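Local atomic coordinates of methionine-binding lipoprotein MetQ (Bacillus subtilis subsp. subtilis, PDB entry 4GOT), a protein that probably binds methionine outside the membrane and passes it to the permease of the MetNPQ ABC importer, which also takes up methionine sulfoxide. Residues A[41-46]-A[159-164]; A[63-68]-A[113-118]. One frame throughout, in Å; residues are numbered along the deposited sequence.

Contact 1 of 2, residues A[41-46]-A[159-164]; sequences SDYKMY and APELTA. With MSE (selenomethionine), chain B.
Y43 and E161 form the tight part of this contact. Y43 N donates to E161 OE2 at 3.0 Å, and the N-H points at the oxygen at 159°. The oxygen is met from above the carboxylate plane, 42° out of it. The Y43 ring stands beside its own backbone N (chi1 -80°), which brings the same OE2 over one ring face, 3.5 Å above the plane and off toward the rim. The opposite face is covered by the ligand methyl, with MSE CE 3.4 Å above the ring centre. P160 packs obliquely against the ring, its CB 3.7 Å from Y43 CE2. The polar tip of Y43 is held elsewhere, by a hydrogen bond between its OH and N180 OD1. Cutting Y43 back to an alanine is likely to open a gap between E161 and the ligand methyl and to leave N180 without its phenol partner.

Both segments border the binding cleft of a two-lobed periplasmic-binding-protein fold. Residues 41-46 lead from strand 34-38 of one lobe into helix 44-51. Residues 159-164 follow strand 154-158 of the other lobe and enter helix 163-168. The contact therefore bridges the lobes beside the bound selenomethionine.

The outer side is looser and wetter. D42 OD2 and E161 OE2 are like charges 4.4 Å apart. A water lies between the two carboxylates and donates to D42 OD2 and to E161 OE1, each at 2.7 Å, which probably eases their repulsion. D42 OD2 also accepts from K44 N at 3.0 Å, a capping bond at the turn into helix 44-51. S41, further out, is exposed and meets the CG of E161 only through its backbone O.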
loop_
_atom_site.group_PDB
_atom_site.type_symbol
_atom_site.label_atom_id
_atom_site.label_comp_id
_atom_site.label_asym_id
_atom_site.label_seq_id
_atom_site.Cartn_x
_atom_site.Cartn_y
_atom_site.Cartn_z
ATOM N N SER A 41 11.938 3.338 7.865
ATOM C CA SER A 41 11.219 2.647 8.971
ATOM C C SER A 41 9.701 2.825 8.990
ATOM O O SER A 41 9.004 2.042 9.623
ATOM C CB SER A 41 11.782 3.019 10.336
ATOM O OG SER A 41 11.966 4.411 10.486
ATOM N N ASP A 42 9.175 3.875 8.368
ATOM C CA ASP A 42 7.703 3.996 8.278
ATOM C C ASP A 42 7.280 4.884 7.129
ATOM O O ASP A 42 8.069 5.664 6.604
ATOM C CB ASP A 42 7.090 4.471 9.628
ATOM C CG ASP A 42 6.839 5.994 9.680
ATOM O OD1 ASP A 42 7.808 6.722 9.941
ATOM O OD2 ASP A 42 5.667 6.457 9.452
ATOM N N TYR A 43 6.012 4.688 6.723
ATOM C CA TYR A 43 5.423 5.244 5.560
ATOM C C TYR A 43 5.614 6.752 5.491
ATOM O O TYR A 43 5.759 7.298 4.394
ATOM C CB TYR A 43 3.899 4.969 5.584
ATOM C CG TYR A 43 3.339 3.601 5.177
ATOM C CD1 TYR A 43 4.074 2.655 4.496
ATOM C CD2 TYR A 43 1.994 3.300 5.460
ATOM C CE1 TYR A 43 3.506 1.440 4.100
ATOM C CE2 TYR A 43 1.411 2.097 5.086
ATOM C CZ TYR A 43 2.175 1.161 4.407
ATOM O OH TYR A 43 1.595 -0.014 4.041
ATOM N N LYS A 44 5.619 7.440 6.629
ATOM C CA LYS A 44 5.694 8.912 6.614
ATOM C C LYS A 44 7.073 9.413 6.156
ATOM O O LYS A 44 7.214 10.563 5.752
ATOM C CB LYS A 44 5.328 9.513 7.984
ATOM C CG LYS A 44 3.852 9.456 8.391
ATOM C CD LYS A 44 2.923 10.091 7.333
ATOM C CE LYS A 44 1.914 11.101 7.889
ATOM N NZ LYS A 44 1.065 10.521 8.962
HETATM N N MSE A 45 8.086 8.544 6.219
HETATM C CA MSE A 45 9.432 8.931 5.835
HETATM C C MSE A 45 9.689 9.068 4.322
HETATM O O MSE A 45 10.599 9.809 3.901
HETATM C CB MSE A 45 10.457 7.952 6.442
HETATM C CG MSE A 45 10.491 8.065 7.928
HETATM SE SE MSE A 45 11.906 6.923 8.671
HETATM C CE MSE A 45 13.468 7.840 7.908
ATOM N N TYR A 46 8.920 8.356 3.504
ATOM C CA TYR A 46 9.262 8.168 2.090
ATOM C C TYR A 46 9.065 9.460 1.274
ATOM O O TYR A 46 9.949 9.854 0.554
ATOM C CB TYR A 46 8.456 6.999 1.519
ATOM C CG TYR A 46 8.917 5.667 2.075
ATOM C CD1 TYR A 46 8.406 5.157 3.261
ATOM C CD2 TYR A 46 9.905 4.924 1.424
ATOM C CE1 TYR A 46 8.881 3.934 3.788
ATOM C CE2 TYR A 46 10.390 3.730 1.954
ATOM C CZ TYR A 46 9.879 3.223 3.122
ATOM O OH TYR A 46 10.342 1.991 3.581
ATOM N N ALA A 159 -0.451 1.834 14.182
ATOM C CA ALA A 159 0.416 2.139 13.057
ATOM C C ALA A 159 0.436 0.933 12.098
ATOM O O ALA A 159 0.371 -0.211 12.557
ATOM C CB ALA A 159 1.819 2.504 13.548
ATOM N N PRO A 160 0.464 1.187 10.762
ATOM C CA PRO A 160 0.452 0.089 9.760
ATOM C C PRO A 160 1.684 -0.808 9.923
ATOM O O PRO A 160 1.646 -1.989 9.627
ATOM C CB PRO A 160 0.433 0.817 8.402
ATOM C CG PRO A 160 0.489 2.272 8.729
ATOM C CD PRO A 160 0.225 2.508 10.154
ATOM N N GLU A 161 2.756 -0.240 10.486
ATOM C CA GLU A 161 3.968 -0.990 10.760
ATOM C C GLU A 161 3.829 -2.010 11.913
ATOM O O GLU A 161 4.743 -2.838 12.151
ATOM C CB GLU A 161 5.114 0.018 11.094
ATOM C CG GLU A 161 5.620 0.867 9.918
ATOM C CD GLU A 161 4.657 1.981 9.433
ATOM O OE1 GLU A 161 3.885 2.527 10.286
ATOM O OE2 GLU A 161 4.742 2.360 8.211
ATOM N N LEU A 162 2.757 -1.890 12.690
ATOM C CA LEU A 162 2.607 -2.626 13.935
ATOM C C LEU A 162 1.325 -3.421 13.979
ATOM O O LEU A 162 1.123 -4.122 14.953
ATOM C CB LEU A 162 2.590 -1.654 15.133
ATOM C CG LEU A 162 3.925 -0.983 15.511
ATOM C CD1 LEU A 162 3.673 0.004 16.654
ATOM C CD2 LEU A 162 5.062 -1.987 15.828
ATOM N N THR A 163 0.452 -3.319 12.963
ATOM C CA THR A 163 -0.754 -4.142 12.967
ATOM C C THR A 163 -0.489 -5.687 12.947
ATOM O O THR A 163 -1.267 -6.481 13.547
ATOM C CB THR A 163 -1.740 -3.769 11.855
ATOM O OG1 THR A 163 -1.055 -3.749 10.601
ATOM C CG2 THR A 163 -2.423 -2.414 12.138
ATOM N N ALA A 164 0.576 -6.127 12.275
ATOM C CA ALA A 164 1.020 -7.548 12.391
ATOM C C ALA A 164 1.207 -7.957 13.869
ATOM O O ALA A 164 0.863 -9.084 14.257
ATOM C CB ALA A 164 2.307 -7.805 11.608
HETATM N N MSE B 300 1.794 -1.006 -0.105
HETATM C CA MSE B 300 0.631 -0.478 0.668
HETATM C C MSE B 300 -0.745 -0.980 0.116
HETATM O O MSE B 300 -0.933 -0.866 -1.065
HETATM O OXT MSE B 300 -1.695 -1.449 0.793
HETATM C CB MSE B 300 0.657 1.057 0.599
HETATM C CG MSE B 300 -0.252 1.767 1.551
HETATM SE SE MSE B 300 -0.316 3.723 1.247
HETATM C CE MSE B 300 1.526 4.204 2.125
HETATM O O HOH W 1 3.373 5.053 9.437
#

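Contact 2 of 2, residues A[63-68]-A[113-118]. With MSE (selenomethionine), chain B.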
loop_
_atom_site.group_PDB
_atom_site.type_symbol
_atom_site.label_atom_id
_atom_site.label_comp_id
_atom_site.label_asym_id
_atom_site.label_seq_id
_atom_site.Cartn_x
_atom_site.Cartn_y
_atom_site.Cartn_z
ATOM N N ILE A 63 -2.121 6.469 -5.055
ATOM C CA ILE A 63 -2.454 7.865 -5.373
ATOM C C ILE A 63 -3.224 8.545 -4.203
ATOM O O ILE A 63 -2.891 9.668 -3.844
ATOM C CB ILE A 63 -3.194 8.009 -6.742
ATOM C CG1 ILE A 63 -2.271 7.706 -7.934
ATOM C CG2 ILE A 63 -3.884 9.382 -6.897
ATOM C CD1 ILE A 63 -3.024 7.246 -9.170
ATOM N N PRO A 64 -4.227 7.849 -3.594
ATOM C CA PRO A 64 -4.916 8.455 -2.435
ATOM C C PRO A 64 -3.934 8.798 -1.294
ATOM O O PRO A 64 -4.047 9.862 -0.673
ATOM C CB PRO A 64 -5.935 7.377 -2.067
ATOM C CG PRO A 64 -6.334 6.795 -3.421
ATOM C CD PRO A 64 -4.964 6.660 -4.086
ATOM N N TYR A 65 -2.943 7.946 -1.062
ATOM C CA TYR A 65 -1.990 8.242 -0.010
ATOM C C TYR A 65 -1.189 9.515 -0.376
ATOM O O TYR A 65 -0.984 10.392 0.456
ATOM C CB TYR A 65 -1.059 7.072 0.246
ATOM C CG TYR A 65 -0.204 7.296 1.488
ATOM C CD1 TYR A 65 1.007 7.921 1.401
ATOM C CD2 TYR A 65 -0.637 6.872 2.752
ATOM C CE1 TYR A 65 1.777 8.166 2.525
ATOM C CE2 TYR A 65 0.137 7.108 3.892
ATOM C CZ TYR A 65 1.348 7.762 3.766
ATOM O OH TYR A 65 2.172 7.969 4.865
ATOM N N LEU A 66 -0.701 9.566 -1.619
ATOM C CA LEU A 66 0.075 10.706 -2.135
ATOM C C LEU A 66 -0.724 12.012 -2.034
ATOM O O LEU A 66 -0.212 13.021 -1.548
ATOM C CB LEU A 66 0.536 10.459 -3.598
ATOM C CG LEU A 66 1.335 11.650 -4.206
ATOM C CD1 LEU A 66 2.634 11.960 -3.415
ATOM C CD2 LEU A 66 1.614 11.390 -5.685
ATOM N N GLU A 67 -2.001 11.962 -2.452
ATOM C CA GLU A 67 -2.882 13.138 -2.363
ATOM C C GLU A 67 -3.072 13.678 -0.961
ATOM O O GLU A 67 -2.922 14.901 -0.724
ATOM C CB GLU A 67 -4.240 12.832 -2.993
ATOM C CG GLU A 67 -4.109 12.788 -4.485
ATOM C CD GLU A 67 -5.423 12.534 -5.158
ATOM O OE1 GLU A 67 -6.448 12.427 -4.442
ATOM O OE2 GLU A 67 -5.398 12.441 -6.395
ATOM N N GLN A 68 -3.388 12.777 -0.033
ATOM C CA GLN A 68 -3.439 13.137 1.389
ATOM C C GLN A 68 -2.143 13.768 1.891
ATOM O O GLN A 68 -2.169 14.736 2.665
ATOM C CB GLN A 68 -3.739 11.891 2.270
ATOM C CG GLN A 68 -3.822 12.190 3.779
ATOM C CD GLN A 68 -4.995 13.104 4.166
ATOM O OE1 GLN A 68 -6.004 13.167 3.478
ATOM N NE2 GLN A 68 -4.854 13.798 5.289
ATOM N N ASN A 113 -3.533 5.066 9.084
ATOM C CA ASN A 113 -3.294 5.657 7.758
ATOM C C ASN A 113 -4.553 6.432 7.330
ATOM O O ASN A 113 -5.539 5.822 6.882
ATOM C CB ASN A 113 -2.976 4.488 6.779
ATOM C CG ASN A 113 -2.499 4.922 5.412
ATOM O OD1 ASN A 113 -2.857 5.977 4.885
ATOM N ND2 ASN A 113 -1.685 4.068 4.809
ATOM N N VAL A 114 -4.524 7.754 7.500
ATOM C CA VAL A 114 -5.670 8.614 7.221
ATOM C C VAL A 114 -6.246 8.362 5.826
ATOM O O VAL A 114 -7.467 8.197 5.676
ATOM C CB VAL A 114 -5.312 10.102 7.339
ATOM C CG1 VAL A 114 -6.497 10.978 6.936
ATOM C CG2 VAL A 114 -4.814 10.445 8.749
ATOM N N ALA A 115 -5.358 8.321 4.815
ATOM C CA ALA A 115 -5.730 8.065 3.420
ATOM C C ALA A 115 -6.462 6.744 3.174
ATOM O O ALA A 115 -7.231 6.620 2.194
ATOM C CB ALA A 115 -4.481 8.122 2.555
ATOM N N GLU A 116 -6.248 5.752 4.038
ATOM C CA GLU A 116 -6.851 4.434 3.839
ATOM C C GLU A 116 -8.089 4.176 4.702
ATOM O O GLU A 116 -8.554 3.057 4.763
ATOM C CB GLU A 116 -5.820 3.336 4.089
ATOM C CG GLU A 116 -4.761 3.289 2.997
ATOM C CD GLU A 116 -4.071 1.945 2.907
ATOM O OE1 GLU A 116 -3.818 1.348 3.987
ATOM O OE2 GLU A 116 -3.797 1.494 1.751
ATOM N N GLN A 117 -8.634 5.201 5.366
ATOM C CA GLN A 117 -9.787 4.970 6.230
ATOM C C GLN A 117 -10.991 4.471 5.434
ATOM O O GLN A 117 -11.707 3.593 5.911
ATOM C CB GLN A 117 -10.169 6.228 7.007
ATOM C CG GLN A 117 -9.083 6.699 7.999
ATOM C CD GLN A 117 -8.745 5.683 9.080
ATOM O OE1 GLN A 117 -7.618 5.112 9.111
ATOM N NE2 GLN A 117 -9.714 5.418 9.959
ATOM N N GLY A 118 -11.224 5.030 4.251
ATOM C CA GLY A 118 -12.321 4.578 3.383
ATOM C C GLY A 118 -12.084 3.173 2.808
ATOM O O GLY A 118 -13.021 2.376 2.653
HETATM N N MSE B 300 1.794 -1.006 -0.105
HETATM C CA MSE B 300 0.631 -0.478 0.668
HETATM C C MSE B 300 -0.745 -0.980 0.116
HETATM O O MSE B 300 -0.933 -0.866 -1.065
HETATM O OXT MSE B 300 -1.695 -1.449 0.793
HETATM C CB MSE B 300 0.657 1.057 0.599
HETATM C CG MSE B 300 -0.252 1.767 1.551
HETATM SE SE MSE B 300 -0.316 3.723 1.247
HETATM C CE MSE B 300 1.526 4.204 2.125
#
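E116 OE2 is gripped twice: R119 NH1 makes a salt bridge to it and H62 NE2 a hydrogen bond. H62 stands just before helix 63-72, so its bond reaches from one side of the contact to the other. H62 ND1 in turn is bonded to Y65 N, which helps to fix the imidazole. The same OE2 lies 3.6 Å from MSE CG, alongside the ligand chain.

N113 approaches the Y65 ring at its edge. N113 OD1 is 3.2 Å from Y65 CD2, close to the ring plane, and the amide plane stands 84° from the ring. The amide nitrogen turns to the ligand, with N113 ND2 3.8 Å from MSE SE. Y65 holds its CG opposite the backbone N (chi1 -171°), which lays the ring under the ligand tip. MSE CE sits over the ring centre, 3.4 Å above the plane.

The contact spans the ligand cleft of the two-lobed binding-protein fold. Helix 63-72 starts right after strand 57-62 of one lobe. Residues 113-118 follow strand 107-111 of the other and run through a 3-10 turn to E116, the N-cap of helix 117-126.

Below the pocket the backbones come close. A115 CB fits against the helix, 3.6 Å from Y65 CA and 3.7 Å from P64 O. Further out, Q68 crosses V114 at about a right angle, and Q68 NE2 is 3.7 Å from V114 CG1. That amide nitrogen has its hydrogen bond with E72 OE2.

The centres of the two contacts lie about 14 Å apart, and both touch the bound selenomethionine. Along the chain contact 2 is nested within contact 1: the order is 41-46, 63-68, 113-118, 159-164. The first two segments belong to the lobe with the six-stranded sheet, the last two to the lobe with the five-stranded sheet. Each contact thus joins the lobes across the cleft. They also meet directly, where Y65 OH packs on Y43 CB and K44 CD, and N113 ND2 on Y43 CE2. Both contacts help line the pocket round the ligand side chain. The arrangement is consistent with lobes closed round the substrate.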